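Local coordinates for protein GH18 chiitnase (Pseudoalteromonas aurantia, PDB 6K7Z) that probably degrades chitin as an endochitinase of glycoside hydrolase family 18, cleaving the beta-1,4 bonds between N-acetylglucosamine units, at residues 166-169 with 170-173. Numbering follows the deposited sequence.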
loop_
_atom_site.group_PDB
_atom_site.type_symbol
_atom_site.label_atom_id
_atom_site.label_comp_id
_atom_site.label_asym_id
_atom_site.label_seq_id
_atom_site.Cartn_x
_atom_site.Cartn_y
_atom_site.Cartn_z
ATOM N N TYR A 166 8.180 -19.323 -5.267
ATOM C CA TYR A 166 9.131 -19.442 -4.172
ATOM C C TYR A 166 9.007 -18.337 -3.129
ATOM O O TYR A 166 9.443 -18.487 -2.043
ATOM C CB TYR A 166 10.551 -19.418 -4.721
ATOM C CG TYR A 166 11.743 -19.480 -3.740
ATOM C CD1 TYR A 166 11.967 -20.574 -2.943
ATOM C CD2 TYR A 166 12.674 -18.459 -3.675
ATOM C CE1 TYR A 166 13.058 -20.646 -2.094
ATOM C CE2 TYR A 166 13.771 -18.508 -2.813
ATOM C CZ TYR A 166 13.952 -19.614 -2.015
ATOM O OH TYR A 166 15.054 -19.686 -1.166
ATOM N N MET A 167 8.411 -17.221 -3.503
ATOM C CA MET A 167 8.290 -16.116 -2.590
ATOM C C MET A 167 6.815 -15.717 -2.439
ATOM O O MET A 167 6.550 -14.622 -2.070
ATOM C CB MET A 167 8.965 -14.895 -3.228
ATOM C CG MET A 167 10.417 -14.818 -3.175
ATOM S SD MET A 167 11.026 -15.366 -4.715
ATOM C CE MET A 167 10.995 -13.903 -5.669
ATOM N N ALA A 168 5.901 -16.630 -2.734
ATOM C CA ALA A 168 4.486 -16.287 -2.819
ATOM C C ALA A 168 3.791 -16.258 -1.462
ATOM O O ALA A 168 2.718 -16.848 -1.287
ATOM C CB ALA A 168 3.765 -17.264 -3.744
ATOM N N GLY A 169 4.377 -15.542 -0.508
ATOM C CA GLY A 169 3.803 -15.479 0.822
ATOM C C GLY A 169 2.383 -14.950 0.860
ATOM O O GLY A 169 1.584 -15.376 1.695
ATOM N N TYR A 170 2.036 -14.023 -0.041
ATOM C CA TYR A 170 0.703 -13.433 0.023
ATOM C C TYR A 170 -0.386 -14.338 -0.525
ATOM O O TYR A 170 -1.565 -14.077 -0.266
ATOM C CB TYR A 170 0.671 -12.089 -0.710
ATOM C CG TYR A 170 0.891 -10.944 0.226
ATOM C CD1 TYR A 170 2.166 -10.610 0.649
ATOM C CD2 TYR A 170 -0.182 -10.216 0.725
ATOM C CE1 TYR A 170 2.372 -9.551 1.514
ATOM C CE2 TYR A 170 0.015 -9.154 1.618
ATOM C CZ TYR A 170 1.296 -8.838 1.999
ATOM O OH TYR A 170 1.529 -7.808 2.874
ATOM N N VAL A 171 -0.035 -15.379 -1.283
ATOM C CA VAL A 171 -1.024 -16.404 -1.614
ATOM C C VAL A 171 -1.581 -17.006 -0.332
ATOM O O VAL A 171 -2.798 -17.079 -0.131
ATOM C CB VAL A 171 -0.408 -17.488 -2.517
ATOM C CG1 VAL A 171 -1.366 -18.670 -2.672
ATOM C CG2 VAL A 171 -0.077 -16.911 -3.883
ATOM N N GLU A 172 -0.688 -17.420 0.566
ATOM C CA GLU A 172 -1.124 -17.911 1.867
ATOM C C GLU A 172 -1.899 -16.842 2.618
ATOM O O GLU A 172 -2.939 -17.127 3.222
ATOM C CB GLU A 172 0.080 -18.376 2.687
ATOM C CG GLU A 172 -0.285 -18.978 4.042
ATOM C CD GLU A 172 0.928 -19.469 4.841
ATOM O OE1 GLU A 172 1.975 -19.788 4.233
ATOM O OE2 GLU A 172 0.824 -19.537 6.089
ATOM N N VAL A 173 -1.421 -15.596 2.581
ATOM C CA VAL A 173 -2.109 -14.527 3.299
ATOM C C VAL A 173 -3.555 -14.399 2.822
ATOM O O VAL A 173 -4.495 -14.445 3.628
ATOM C CB VAL A 173 -1.345 -13.197 3.155
ATOM C CG1 VAL A 173 -2.161 -12.055 3.737
ATOM C CG2 VAL A 173 0.008 -13.282 3.860
#
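At the start of a barrel helix, the carbonyls of Ala168 and Gly169 accept the N-H groups of Val171 and Val173, a worked example of a loop running into a helix. Around Ala168 the chain makes an inverse gamma turn, with a weak hydrogen bond from Gly169 N to Met167 O (2.8 Å). Ala168 O then accepts a hydrogen bond from Val171 N (3.1 Å), a three-residue step with the donor 56° out of the carbonyl plane. One residue on, the spacing becomes alpha-helical: Gly169 O takes the N-H of Val173 at 3.1 Å, now in the carbonyl plane and straighter. Val171 turns CG2 to the side of its own backbone N, leaving CG1 anti to that nitrogen (chi1 171°), and CG2 makes an apolar contact with Ala168 CB at 3.9 Å. Val173 repeats this torsion and lays its CG2 3.4 Å from Gly169 O. In the TIM-barrel fold of this family, helix 169-177 comes after a long loop that follows strand 151-154 of the parallel barrel, and lies beside helix 130-144, where Leu134 touches both Tyr170 and Val173. The Tyr170 ring meets that of His154 at about 80° between planes, and its OH is hydrogen-bonded to His154 ND1.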